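Local coordinates for branched-chain amino acid aminotransferase (Thermoproteus uzoniensis, PDB 5CE8), which probably catalyses pyridoxal-phosphate-dependent transfer of amino groups from leucine, isoleucine and valine to 2-oxoglutarate in branched-chain amino acid metabolism, at residues Arg66-Ala71 and Tyr80-Leu85; Phe40-Gly45 and Lys72-Asp77; Pro106-Ser111 and Ala124-Ala129; Met160-Gly165 and Gly218-Ile223. All blocks are in the same frame, centred on the assembly; numbering follows the deposited sequence.

Contact 1 of 4, residues Arg66-Ala71 and Tyr80-Leu85; sequences RLLRSA and YTAEEL. With PLP (pyridoxal-5'-phosphate), chain D.
Helix 60-74, which carries a phosphate-binding arginine, packs through Leu-67 and Leu-68 against the capped start of helix 82-95. The branched end of Leu-68 covers the first turn: CD2 lies 3.4 Å from Ala-82 N, while CD1 reaches Leu-85 CD1 at 4.0 Å. Leu-85 CD1 also meets Leu-67 CD2 at 3.9 Å, those two side chains crossing at about a right angle. Small Ala-82 lets the helices come close. The turn is a capping box: Thr-81 OG1, at the N-cap, satisfies Glu-84 N, which has no helical carbonyl before it, at 3.1 Å, and Glu-84 OE2 holds Thr-81 N in return at 2.9 Å. Arg-66 reaches the other way. Its chain starts out opposite the backbone N (chi1 -176°) and carries the guanidinium edge-on to the phosphate, where NH2 donates to PLP O3P at 2.8 Å and NH1 adds a weak bond. Glu-44 holds NE by a salt bridge and Glu-221 O takes NH1; together they help fix the group's rotation.

Contact 2 of 4, residues Phe40-Gly45 and Lys72-Asp77; sequences FGVFEG and KIIGLD
Gly-41 O accepts the backbone N-H of Thr-164 and a weak bond from its OG1, while Ile-74 CD1 rests against the same Gly-41 O at 3.5 Å. That methyl also sits over one face of the Phe-40 ring, 3.9 Å from its centroid and 18° off the normal, a CH-pi contact. Ile-74 puts CG1 between its own N and carbonyl carbon (chi1 70°), which sends CD1 across the Phe-40 face and to 3.8 Å from Val-42 CG1. Leu-76 CD1 approaches the ring obliquely at Phe-40 CE2, 3.5 Å away, and its other methyl, CD2, meets Val-42 CG2 at 4.0 Å. Gly-75 takes a positive phi, which suits glycine, and turns the chain out of the helix so that Leu-76 can face inward. Arg-273 of the second subunit binds the carbonyls of Lys-72 and Ile-73. This is a glycine-terminated helix C-terminus, that of helix 60-74, packed on Phe-40 and the first residues of strand 41-50 in the antiparallel sheet.

Contact 3 of 4, residues Pro106-Ser111 and Ala124-Ala129; sequences PVAYIS and ASVAIA
Strands 106-109 and 125-129 run antiparallel, their axes 4.7 Å apart at closest and 160° between their directions, with Val-107 and Ala-127 forming one hydrogen-bonded pair and Tyr-109 and Ser-125 the next. The bonds include Val-107 N to Ala-127 O (2.7 Å) and Ser-125 N to Tyr-109 O (2.8 Å). The intervening pairs, Pro-106 with Ile-128 and Ala-108 with Val-126, are non-hydrogen-bonded. A proline fits at Pro-106 because an N-H there would point to the other neighbour, strand 41-50, and is not needed toward this one; its CB touches Ile-128 CG1 at 4.0 Å. These are adjacent strands of the seven-stranded antiparallel sheet, and the face carrying Val-126 and Ile-128 is covered by helix 82-95, whose Leu-85, Ala-88 and Val-89 meet them. The reverse face, with Val-107, Tyr-109 and Ala-127, packs on Asn-37 and Val-31 of the third subunit. There Tyr-109 swings its ring across the neighbouring strand, CG lying between the backbone N and carbonyl carbon (chi1 63°). Ser-125 O lies over one face of the ring, and Ser-125 CB makes an off-centre CH-pi contact, 4.2 Å from the Tyr-109 centroid; a small serine leaves room for it. Ser-125 OG has Asp-18 as its main polar partner, and also receives a bond from a water, 3.1 Å away, which in turn accepts from Ser-111 N at 2.9 Å.

Contact 4 of 4, residues Met160-Gly165 and Gly218-Ile223; sequences MAKATG and GILEGI. With PLP (pyridoxal-5'-phosphate), chain D.
Leu-220 CD1 packs closely against the 160-162 backbone, 3.7 Å from Met-160 O and equally close to Lys-162 CA, and it also touches Lys-162 CB, the two side chains crossing at about a right angle. Its first torsion (chi1 -173°) swings CG away from the backbone N, and the branched apolar chain lies over one face of the pyridine ring: Leu-220 CB stands 3.6 Å from PLP C2, and CD2 3.7 Å from PLP C4. By contrast, the outer end is loose, Met-160 CE coming no nearer than 4.5 Å to Glu-221 OE1; both residues are partly exposed, and the Glu-221 carboxylate pairs with Arg-206 of the second subunit. Gly-222, an N-cap residue with no side chain, lets the phosphate come close, its CA 3.4 Å from PLP O4P, and Ile-223 N at the start of helix 223-235 donates to PLP O3P at 3.2 Å. The lysine chain, extended until it bends at chi4, ends in a covalent bond of Lys-162 NZ to PLP C4A, 1.4 Å long. Such a link, beside a helix N-terminus that holds the phosphate, is consistent with the internal aldimine (Schiff base) of pyridoxal-phosphate enzymes, here a class-IV aminotransferase.

In the fold
Contacts 1 and 2 share helix 60-74, their centres about 9 Å apart, and contact 2 reaches the sheet of contact 3 through neighbouring strands, Val-42 O lying 2.8 Å from Ala-108 N in a probable hydrogen bond. Contact 4 carries the covalently bound cofactor and touches contacts 1 and 2: Ser-70 OG of contact 1 is 2.7 Å from Lys-162 N, and Phe-43 N of contact 2 is 2.9 Å from Lys-162 O, so the PLP-bearing lysine is held, by probable hydrogen bonds, at both its N-H and its C=O. Arg-66 of contact 1 joins Ile-223 of contact 4 at one phosphate oxygen. Contact 3, about 17 Å from contact 4 between centres, does not touch it.

Contact 1 of 4, residues Arg66-Ala71 and Tyr80-Leu85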
loop_
_atom_site.group_PDB
_atom_site.type_symbol
_atom_site.label_atom_id
_atom_site.label_comp_id
_atom_site.label_asym_id
_atom_site.label_seq_id
_atom_site.Cartn_x
_atom_site.Cartn_y
_atom_site.Cartn_z
ATOM N N ARG A 66 -24.555 -20.501 -0.975
ATOM C CA ARG A 66 -23.261 -19.849 -0.969
ATOM C C ARG A 66 -22.286 -20.524 -1.972
ATOM O O ARG A 66 -21.518 -19.799 -2.609
ATOM C CB ARG A 66 -22.600 -19.782 0.454
ATOM C CG ARG A 66 -21.337 -19.038 0.428
ATOM C CD ARG A 66 -20.669 -18.904 1.784
ATOM N NE ARG A 66 -20.209 -20.174 2.318
ATOM C CZ ARG A 66 -19.751 -20.347 3.576
ATOM N NH1 ARG A 66 -19.679 -19.328 4.407
ATOM N NH2 ARG A 66 -19.321 -21.543 3.991
ATOM N N LEU A 67 -22.339 -21.859 -2.123
ATOM C CA LEU A 67 -21.554 -22.538 -3.211
ATOM C C LEU A 67 -21.766 -21.875 -4.584
ATOM O O LEU A 67 -20.803 -21.668 -5.380
ATOM C CB LEU A 67 -21.943 -24.040 -3.339
ATOM C CG LEU A 67 -20.987 -24.997 -4.093
ATOM C CD1 LEU A 67 -19.727 -25.384 -3.263
ATOM C CD2 LEU A 67 -21.641 -26.231 -4.605
ATOM N N LEU A 68 -23.039 -21.778 -4.924
ATOM C CA LEU A 68 -23.520 -21.124 -6.127
ATOM C C LEU A 68 -23.059 -19.632 -6.251
ATOM O O LEU A 68 -22.711 -19.204 -7.364
ATOM C CB LEU A 68 -25.045 -21.189 -6.160
ATOM C CG LEU A 68 -25.680 -22.330 -6.958
ATOM C CD1 LEU A 68 -24.829 -23.558 -6.882
ATOM C CD2 LEU A 68 -27.098 -22.584 -6.519
ATOM N N ARG A 69 -23.094 -18.843 -5.137
ATOM C CA ARG A 69 -22.602 -17.443 -5.170
ATOM C C ARG A 69 -21.111 -17.535 -5.415
ATOM O O ARG A 69 -20.608 -16.795 -6.240
ATOM C CB ARG A 69 -22.894 -16.646 -3.913
ATOM C CG ARG A 69 -24.393 -16.320 -3.781
ATOM C CD ARG A 69 -24.618 -15.089 -2.855
ATOM N NE ARG A 69 -24.151 -15.462 -1.538
ATOM C CZ ARG A 69 -24.794 -16.273 -0.711
ATOM N NH1 ARG A 69 -25.980 -16.830 -0.999
ATOM N NH2 ARG A 69 -24.232 -16.556 0.410
ATOM N N SER A 70 -20.407 -18.452 -4.739
ATOM C CA SER A 70 -18.932 -18.656 -4.959
ATOM C C SER A 70 -18.605 -18.900 -6.382
ATOM O O SER A 70 -17.694 -18.266 -6.911
ATOM C CB SER A 70 -18.367 -19.733 -4.080
ATOM O OG SER A 70 -18.181 -19.186 -2.735
ATOM N N ALA A 71 -19.390 -19.745 -7.050
ATOM C CA ALA A 71 -19.169 -20.016 -8.477
ATOM C C ALA A 71 -19.400 -18.769 -9.385
ATOM O O ALA A 71 -18.643 -18.468 -10.302
ATOM C CB ALA A 71 -20.112 -21.167 -8.975
ATOM N N TYR A 80 -26.489 -27.006 -11.304
ATOM C CA TYR A 80 -27.427 -27.516 -10.318
ATOM C C TYR A 80 -27.944 -26.406 -9.470
ATOM O O TYR A 80 -27.216 -25.465 -9.145
ATOM C CB TYR A 80 -26.724 -28.472 -9.396
ATOM C CG TYR A 80 -26.285 -29.746 -10.045
ATOM C CD1 TYR A 80 -27.220 -30.754 -10.344
ATOM C CD2 TYR A 80 -24.941 -29.950 -10.405
ATOM C CE1 TYR A 80 -26.798 -31.947 -10.929
ATOM C CE2 TYR A 80 -24.533 -31.118 -10.997
ATOM C CZ TYR A 80 -25.450 -32.122 -11.255
ATOM O OH TYR A 80 -25.040 -33.299 -11.879
ATOM N N THR A 81 -29.165 -26.544 -8.988
ATOM C CA THR A 81 -29.664 -25.509 -8.064
ATOM C C THR A 81 -29.274 -25.884 -6.630
ATOM O O THR A 81 -28.818 -27.002 -6.298
ATOM C CB THR A 81 -31.163 -25.408 -8.182
ATOM O OG1 THR A 81 -31.671 -26.694 -7.799
ATOM C CG2 THR A 81 -31.549 -25.087 -9.589
ATOM N N ALA A 82 -29.493 -24.929 -5.769
ATOM C CA ALA A 82 -29.282 -25.094 -4.339
ATOM C C ALA A 82 -30.077 -26.264 -3.825
ATOM O O ALA A 82 -29.619 -27.049 -2.999
ATOM C CB ALA A 82 -29.748 -23.839 -3.641
ATOM N N GLU A 83 -31.297 -26.348 -4.336
ATOM C CA GLU A 83 -32.291 -27.294 -3.896
ATOM C C GLU A 83 -31.856 -28.680 -4.294
ATOM O O GLU A 83 -31.774 -29.546 -3.445
ATOM C CB GLU A 83 -33.672 -26.874 -4.482
ATOM C CG GLU A 83 -34.673 -27.998 -4.772
ATOM C CD GLU A 83 -35.963 -27.795 -4.031
ATOM O OE1 GLU A 83 -36.983 -27.475 -4.681
ATOM O OE2 GLU A 83 -35.887 -27.936 -2.795
ATOM N N GLU A 84 -31.478 -28.863 -5.566
ATOM C CA GLU A 84 -30.871 -30.081 -6.024
ATOM C C GLU A 84 -29.670 -30.562 -5.174
ATOM O O GLU A 84 -29.492 -31.799 -4.819
ATOM C CB GLU A 84 -30.449 -29.883 -7.478
ATOM C CG GLU A 84 -31.657 -30.018 -8.421
ATOM C CD GLU A 84 -31.364 -29.684 -9.886
ATOM O OE1 GLU A 84 -32.072 -30.206 -10.757
ATOM O OE2 GLU A 84 -30.451 -28.911 -10.184
ATOM N N LEU A 85 -28.769 -29.621 -4.925
ATOM C CA LEU A 85 -27.576 -30.002 -4.171
ATOM C C LEU A 85 -27.941 -30.357 -2.785
ATOM O O LEU A 85 -27.383 -31.326 -2.212
ATOM C CB LEU A 85 -26.528 -28.866 -4.216
ATOM C CG LEU A 85 -26.034 -28.615 -5.631
ATOM C CD1 LEU A 85 -25.286 -27.290 -5.643
ATOM C CD2 LEU A 85 -25.213 -29.772 -6.177
HETATM N N1 PLP D . -12.929 -18.324 6.840
HETATM C C2 PLP D . -12.516 -18.808 5.673
HETATM C C2A PLP D . -11.281 -18.275 5.013
HETATM C C3 PLP D . -13.193 -19.937 5.051
HETATM O O3 PLP D . -12.688 -20.493 3.878
HETATM C C4 PLP D . -14.396 -20.494 5.730
HETATM C C4A PLP D . -15.196 -21.652 5.170
HETATM C C5 PLP D . -14.773 -19.835 7.013
HETATM C C6 PLP D . -13.971 -18.758 7.485
HETATM C C5A PLP D . -15.904 -20.272 7.900
HETATM O O4P PLP D . -17.112 -20.305 7.230
HETATM P P PLP D . -18.269 -21.216 7.795
HETATM O O1P PLP D . -17.784 -22.704 7.873
HETATM O O2P PLP D . -18.739 -20.581 9.033
HETATM O O3P PLP D . -19.372 -21.255 6.775
#

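Contact 2 of 4, residues Phe40-Gly45 and Lys72-Asp77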
loop_
_atom_site.group_PDB
_atom_site.type_symbol
_atom_site.label_atom_id
_atom_site.label_comp_id
_atom_site.label_asym_id
_atom_site.label_seq_id
_atom_site.Cartn_x
_atom_site.Cartn_y
_atom_site.Cartn_z
ATOM N N PHE A 40 -9.109 -23.459 -9.942
ATOM C CA PHE A 40 -10.363 -22.971 -10.376
ATOM C C PHE A 40 -11.513 -23.937 -10.019
ATOM O O PHE A 40 -11.899 -24.884 -10.817
ATOM C CB PHE A 40 -10.323 -22.771 -11.855
ATOM C CG PHE A 40 -11.490 -21.987 -12.359
ATOM C CD1 PHE A 40 -11.541 -20.621 -12.160
ATOM C CD2 PHE A 40 -12.506 -22.572 -13.108
ATOM C CE1 PHE A 40 -12.608 -19.863 -12.667
ATOM C CE2 PHE A 40 -13.644 -21.811 -13.562
ATOM C CZ PHE A 40 -13.683 -20.454 -13.323
ATOM N N GLY A 41 -11.987 -23.746 -8.783
ATOM C CA GLY A 41 -13.018 -24.561 -8.173
ATOM C C GLY A 41 -13.678 -23.730 -7.094
ATOM O O GLY A 41 -13.173 -22.615 -6.730
ATOM N N VAL A 42 -14.785 -24.228 -6.606
ATOM C CA VAL A 42 -15.332 -23.792 -5.317
ATOM C C VAL A 42 -15.662 -24.994 -4.433
ATOM O O VAL A 42 -15.925 -26.123 -4.944
ATOM C CB VAL A 42 -16.534 -22.891 -5.501
ATOM C CG1 VAL A 42 -16.119 -21.720 -6.327
ATOM C CG2 VAL A 42 -17.696 -23.553 -6.163
ATOM N N PHE A 43 -15.788 -24.738 -3.135
ATOM C CA PHE A 43 -16.180 -25.802 -2.224
ATOM C C PHE A 43 -17.031 -25.215 -1.101
ATOM O O PHE A 43 -17.250 -23.980 -1.028
ATOM C CB PHE A 43 -14.982 -26.563 -1.673
ATOM C CG PHE A 43 -14.031 -25.725 -0.862
ATOM C CD1 PHE A 43 -13.091 -24.904 -1.490
ATOM C CD2 PHE A 43 -14.083 -25.756 0.510
ATOM C CE1 PHE A 43 -12.265 -24.075 -0.700
ATOM C CE2 PHE A 43 -13.198 -25.033 1.317
ATOM C CZ PHE A 43 -12.314 -24.189 0.710
ATOM N N GLU A 44 -17.482 -26.124 -0.249
ATOM C CA GLU A 44 -18.222 -25.841 0.986
ATOM C C GLU A 44 -17.848 -26.780 2.115
ATOM O O GLU A 44 -17.173 -27.810 1.938
ATOM C CB GLU A 44 -19.720 -25.967 0.769
ATOM C CG GLU A 44 -20.394 -24.699 0.277
ATOM C CD GLU A 44 -20.238 -23.527 1.234
ATOM O OE1 GLU A 44 -20.151 -22.394 0.741
ATOM O OE2 GLU A 44 -20.150 -23.803 2.438
ATOM N N GLY A 45 -18.343 -26.462 3.303
ATOM C CA GLY A 45 -18.113 -27.305 4.478
ATOM C C GLY A 45 -19.432 -27.267 5.199
ATOM O O GLY A 45 -19.993 -26.181 5.366
ATOM N N LYS A 72 -20.482 -18.104 -9.160
ATOM C CA LYS A 72 -20.819 -16.951 -10.039
ATOM C C LYS A 72 -19.769 -15.862 -9.824
ATOM O O LYS A 72 -19.410 -15.099 -10.718
ATOM C CB LYS A 72 -22.189 -16.405 -9.644
ATOM C CG LYS A 72 -22.488 -14.986 -10.179
ATOM C CD LYS A 72 -23.616 -14.288 -9.413
ATOM C CE LYS A 72 -24.906 -14.242 -10.214
ATOM N NZ LYS A 72 -24.892 -13.127 -11.189
ATOM N N ILE A 73 -19.287 -15.764 -8.606
ATOM C CA ILE A 73 -18.171 -14.853 -8.333
ATOM C C ILE A 73 -16.926 -15.192 -9.230
ATOM O O ILE A 73 -16.335 -14.281 -9.846
ATOM C CB ILE A 73 -17.865 -14.875 -6.828
ATOM C CG1 ILE A 73 -18.978 -14.140 -6.103
ATOM C CG2 ILE A 73 -16.581 -14.179 -6.561
ATOM C CD1 ILE A 73 -18.804 -14.077 -4.600
ATOM N N ILE A 74 -16.585 -16.463 -9.342
ATOM C CA ILE A 74 -15.341 -16.866 -10.065
ATOM C C ILE A 74 -15.604 -17.122 -11.546
ATOM O O ILE A 74 -14.669 -17.285 -12.271
ATOM C CB ILE A 74 -14.544 -18.056 -9.386
ATOM C CG1 ILE A 74 -15.219 -19.463 -9.462
ATOM C CG2 ILE A 74 -14.142 -17.661 -7.981
ATOM C CD1 ILE A 74 -14.237 -20.622 -9.390
ATOM N N GLY A 75 -16.890 -17.233 -11.945
ATOM C CA GLY A 75 -17.287 -17.515 -13.360
ATOM C C GLY A 75 -17.279 -19.035 -13.606
ATOM O O GLY A 75 -16.996 -19.512 -14.721
ATOM N N LEU A 76 -17.534 -19.816 -12.567
ATOM C CA LEU A 76 -17.660 -21.271 -12.737
ATOM C C LEU A 76 -19.156 -21.627 -12.960
ATOM O O LEU A 76 -20.019 -21.045 -12.305
ATOM C CB LEU A 76 -17.140 -21.861 -11.434
ATOM C CG LEU A 76 -17.181 -23.357 -11.382
ATOM C CD1 LEU A 76 -16.268 -23.923 -12.471
ATOM C CD2 LEU A 76 -16.802 -23.811 -10.029
ATOM N N ASP A 77 -19.505 -22.487 -13.932
ATOM C CA ASP A 77 -20.895 -22.672 -14.305
ATOM C C ASP A 77 -21.314 -23.970 -13.594
ATOM O O ASP A 77 -20.895 -25.067 -13.971
ATOM C CB ASP A 77 -21.026 -22.723 -15.840
ATOM C CG ASP A 77 -22.409 -23.177 -16.336
ATOM O OD1 ASP A 77 -23.420 -23.080 -15.639
ATOM O OD2 ASP A 77 -22.456 -23.668 -17.477
#

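Contact 3 of 4, residues Pro106-Ser111 and Ala124-Ala129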
loop_
_atom_site.group_PDB
_atom_site.type_symbol
_atom_site.label_atom_id
_atom_site.label_comp_id
_atom_site.label_asym_id
_atom_site.label_seq_id
_atom_site.Cartn_x
_atom_site.Cartn_y
_atom_site.Cartn_z
ATOM N N PRO A 106 -18.941 -30.484 -0.322
ATOM C CA PRO A 106 -19.303 -30.276 -1.727
ATOM C C PRO A 106 -18.138 -29.606 -2.396
ATOM O O PRO A 106 -17.618 -28.596 -1.856
ATOM C CB PRO A 106 -20.506 -29.343 -1.691
ATOM C CG PRO A 106 -20.938 -29.309 -0.365
ATOM C CD PRO A 106 -19.839 -29.774 0.563
ATOM N N VAL A 107 -17.702 -30.146 -3.534
ATOM C CA VAL A 107 -16.682 -29.598 -4.294
ATOM C C VAL A 107 -17.116 -29.502 -5.747
ATOM O O VAL A 107 -17.568 -30.469 -6.321
ATOM C CB VAL A 107 -15.334 -30.282 -4.139
ATOM C CG1 VAL A 107 -15.370 -31.741 -4.406
ATOM C CG2 VAL A 107 -14.286 -29.582 -4.973
ATOM N N ALA A 108 -17.092 -28.290 -6.274
ATOM C CA ALA A 108 -17.357 -27.991 -7.663
ATOM C C ALA A 108 -16.059 -27.678 -8.446
ATOM O O ALA A 108 -15.335 -26.675 -8.104
ATOM C CB ALA A 108 -18.182 -26.734 -7.752
ATOM N N TYR A 109 -15.897 -28.317 -9.608
ATOM C CA TYR A 109 -14.600 -28.300 -10.367
ATOM C C TYR A 109 -14.820 -28.812 -11.793
ATOM O O TYR A 109 -15.849 -29.378 -12.098
ATOM C CB TYR A 109 -13.572 -29.207 -9.652
ATOM C CG TYR A 109 -14.096 -30.599 -9.666
ATOM C CD1 TYR A 109 -15.008 -31.007 -8.710
ATOM C CD2 TYR A 109 -13.871 -31.427 -10.739
ATOM C CE1 TYR A 109 -15.584 -32.308 -8.740
ATOM C CE2 TYR A 109 -14.416 -32.722 -10.764
ATOM C CZ TYR A 109 -15.306 -33.166 -9.780
ATOM O OH TYR A 109 -15.944 -34.447 -9.858
ATOM N N ILE A 110 -13.836 -28.603 -12.672
ATOM C CA ILE A 110 -13.964 -28.953 -14.029
ATOM C C ILE A 110 -13.425 -30.415 -14.244
ATOM O O ILE A 110 -12.301 -30.702 -13.883
ATOM C CB ILE A 110 -13.260 -27.908 -14.910
ATOM C CG1 ILE A 110 -14.094 -26.621 -14.884
ATOM C CG2 ILE A 110 -13.081 -28.438 -16.352
ATOM C CD1 ILE A 110 -13.349 -25.373 -15.294
ATOM N N SER A 111 -14.274 -31.312 -14.763
ATOM C CA SER A 111 -13.897 -32.687 -14.978
ATOM C C SER A 111 -13.188 -32.877 -16.377
ATOM O O SER A 111 -12.580 -33.868 -16.596
ATOM C CB SER A 111 -15.143 -33.580 -14.805
ATOM O OG SER A 111 -16.023 -33.280 -15.837
ATOM N N ALA A 124 -19.186 -27.101 -14.811
ATOM C CA ALA A 124 -18.603 -27.807 -13.647
ATOM C C ALA A 124 -19.236 -29.142 -13.367
ATOM O O ALA A 124 -20.427 -29.330 -13.667
ATOM C CB ALA A 124 -18.793 -26.956 -12.385
ATOM N N SER A 125 -18.466 -30.013 -12.691
ATOM C CA SER A 125 -19.019 -31.168 -11.980
ATOM C C SER A 125 -19.139 -30.831 -10.496
ATOM O O SER A 125 -18.425 -29.956 -9.997
ATOM C CB SER A 125 -18.138 -32.389 -12.156
ATOM O OG SER A 125 -18.171 -32.905 -13.464
ATOM N N VAL A 126 -20.037 -31.516 -9.789
ATOM C CA VAL A 126 -20.133 -31.405 -8.362
ATOM C C VAL A 126 -19.972 -32.790 -7.729
ATOM O O VAL A 126 -20.541 -33.752 -8.153
ATOM C CB VAL A 126 -21.368 -30.710 -7.860
ATOM C CG1 VAL A 126 -21.362 -30.686 -6.317
ATOM C CG2 VAL A 126 -21.437 -29.280 -8.400
ATOM N N ALA A 127 -19.071 -32.907 -6.784
ATOM C CA ALA A 127 -18.973 -34.133 -5.947
ATOM C C ALA A 127 -19.242 -33.733 -4.524
ATOM O O ALA A 127 -18.842 -32.584 -4.064
ATOM C CB ALA A 127 -17.604 -34.760 -6.076
ATOM N N ILE A 128 -19.893 -34.634 -3.817
ATOM C CA ILE A 128 -20.310 -34.425 -2.435
ATOM C C ILE A 128 -20.055 -35.666 -1.663
ATOM O O ILE A 128 -20.645 -36.740 -1.900
ATOM C CB ILE A 128 -21.770 -34.133 -2.215
ATOM C CG1 ILE A 128 -22.192 -32.837 -2.813
ATOM C CG2 ILE A 128 -22.113 -34.134 -0.708
ATOM C CD1 ILE A 128 -23.676 -32.778 -3.134
ATOM N N ALA A 129 -19.168 -35.485 -0.719
ATOM C CA ALA A 129 -18.746 -36.508 0.229
ATOM C C ALA A 129 -19.146 -36.119 1.626
ATOM O O ALA A 129 -19.055 -34.908 2.017
ATOM C CB ALA A 129 -17.258 -36.641 0.195
HETATM O O HOH W 1 -17.097 -30.823 -15.452
#

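Contact 4 of 4, residues Met160-Gly165 and Gly218-Ile223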
loop_
_atom_site.group_PDB
_atom_site.type_symbol
_atom_site.label_atom_id
_atom_site.label_comp_id
_atom_site.label_asym_id
_atom_site.label_seq_id
_atom_site.Cartn_x
_atom_site.Cartn_y
_atom_site.Cartn_z
ATOM N N MET A 160 -14.174 -13.434 -1.051
ATOM C CA MET A 160 -15.511 -13.766 -0.505
ATOM C C MET A 160 -16.003 -15.071 -1.107
ATOM O O MET A 160 -16.946 -15.582 -0.650
ATOM C CB MET A 160 -16.483 -12.646 -0.825
ATOM C CG MET A 160 -16.015 -11.345 -0.139
ATOM S SD MET A 160 -17.124 -9.961 0.184
ATOM C CE MET A 160 -18.653 -10.849 0.350
ATOM N N ALA A 161 -15.445 -15.510 -2.202
ATOM C CA ALA A 161 -15.845 -16.789 -2.746
ATOM C C ALA A 161 -15.044 -17.849 -2.031
ATOM O O ALA A 161 -13.844 -17.662 -1.852
ATOM C CB ALA A 161 -15.544 -16.826 -4.173
ATOM N N LYS A 162 -15.669 -19.002 -1.752
ATOM C CA LYS A 162 -15.002 -20.146 -1.125
ATOM C C LYS A 162 -14.354 -20.919 -2.232
ATOM O O LYS A 162 -14.803 -22.011 -2.690
ATOM C CB LYS A 162 -16.002 -20.905 -0.299
ATOM C CG LYS A 162 -15.312 -21.723 0.803
ATOM C CD LYS A 162 -16.358 -22.150 1.899
ATOM C CE LYS A 162 -15.745 -22.950 2.989
ATOM N NZ LYS A 162 -14.885 -22.040 3.816
ATOM N N ALA A 163 -13.292 -20.359 -2.722
ATOM C CA ALA A 163 -12.692 -20.845 -3.957
ATOM C C ALA A 163 -11.348 -21.491 -3.749
ATOM O O ALA A 163 -10.508 -20.948 -3.075
ATOM C CB ALA A 163 -12.608 -19.708 -4.983
ATOM N N THR A 164 -11.110 -22.582 -4.446
ATOM C CA THR A 164 -10.062 -23.601 -4.143
ATOM C C THR A 164 -8.679 -23.029 -4.132
ATOM O O THR A 164 -7.975 -23.063 -3.076
ATOM C CB THR A 164 -10.201 -24.820 -5.111
ATOM O OG1 THR A 164 -10.184 -24.330 -6.420
ATOM C CG2 THR A 164 -11.585 -25.605 -4.921
ATOM N N GLY A 165 -8.373 -22.318 -5.210
ATOM C CA GLY A 165 -7.066 -21.747 -5.438
ATOM C C GLY A 165 -6.605 -20.760 -4.379
ATOM O O GLY A 165 -5.488 -20.788 -4.017
ATOM N N GLY A 218 -11.786 -8.425 3.794
ATOM C CA GLY A 218 -11.135 -9.533 3.212
ATOM C C GLY A 218 -11.525 -10.882 3.804
ATOM O O GLY A 218 -10.835 -11.742 3.562
ATOM N N ILE A 219 -12.626 -11.017 4.572
ATOM C CA ILE A 219 -13.091 -12.319 5.141
ATOM C C ILE A 219 -13.910 -13.132 4.154
ATOM O O ILE A 219 -14.402 -12.597 3.117
ATOM C CB ILE A 219 -13.904 -12.159 6.462
ATOM C CG1 ILE A 219 -15.169 -11.282 6.256
ATOM C CG2 ILE A 219 -13.065 -11.447 7.533
ATOM C CD1 ILE A 219 -16.170 -11.348 7.384
ATOM N N LEU A 220 -13.984 -14.437 4.428
ATOM C CA LEU A 220 -15.081 -15.183 3.890
ATOM C C LEU A 220 -16.251 -14.978 4.884
ATOM O O LEU A 220 -16.017 -14.994 6.098
ATOM C CB LEU A 220 -14.639 -16.620 3.744
ATOM C CG LEU A 220 -15.815 -17.274 3.010
ATOM C CD1 LEU A 220 -15.272 -17.830 1.712
ATOM C CD2 LEU A 220 -16.570 -18.195 3.905
ATOM N N GLU A 221 -17.425 -14.643 4.358
ATOM C CA GLU A 221 -18.695 -14.461 5.100
ATOM C C GLU A 221 -19.167 -15.800 5.707
ATOM O O GLU A 221 -19.942 -16.465 5.131
ATOM C CB GLU A 221 -19.780 -13.846 4.229
ATOM C CG GLU A 221 -21.048 -13.477 5.039
ATOM C CD GLU A 221 -22.041 -12.648 4.252
ATOM O OE1 GLU A 221 -21.846 -12.451 3.022
ATOM O OE2 GLU A 221 -23.080 -12.214 4.839
ATOM N N GLY A 222 -18.680 -16.178 6.875
ATOM C CA GLY A 222 -18.982 -17.452 7.408
ATOM C C GLY A 222 -20.439 -17.451 7.841
ATOM O O GLY A 222 -20.990 -16.430 8.337
ATOM N N ILE A 223 -21.003 -18.620 7.694
ATOM C CA ILE A 223 -22.310 -18.984 8.153
ATOM C C ILE A 223 -22.285 -19.278 9.660
ATOM O O ILE A 223 -23.285 -19.064 10.315
ATOM C CB ILE A 223 -22.849 -20.155 7.347
ATOM C CG1 ILE A 223 -23.251 -19.569 5.998
ATOM C CG2 ILE A 223 -24.078 -20.802 8.020
ATOM C CD1 ILE A 223 -23.579 -20.505 4.884
HETATM N N1 PLP D . -12.929 -18.324 6.840
HETATM C C2 PLP D . -12.516 -18.808 5.673
HETATM C C2A PLP D . -11.281 -18.275 5.013
HETATM C C3 PLP D . -13.193 -19.937 5.051
HETATM O O3 PLP D . -12.688 -20.493 3.878
HETATM C C4 PLP D . -14.396 -20.494 5.730
HETATM C C4A PLP D . -15.196 -21.652 5.170
HETATM C C5 PLP D . -14.773 -19.835 7.013
HETATM C C6 PLP D . -13.971 -18.758 7.485
HETATM C C5A PLP D . -15.904 -20.272 7.900
HETATM O O4P PLP D . -17.112 -20.305 7.230
HETATM P P PLP D . -18.269 -21.216 7.795
HETATM O O1P PLP D . -17.784 -22.704 7.873
HETATM O O2P PLP D . -18.739 -20.581 9.033
HETATM O O3P PLP D . -19.372 -21.255 6.775
#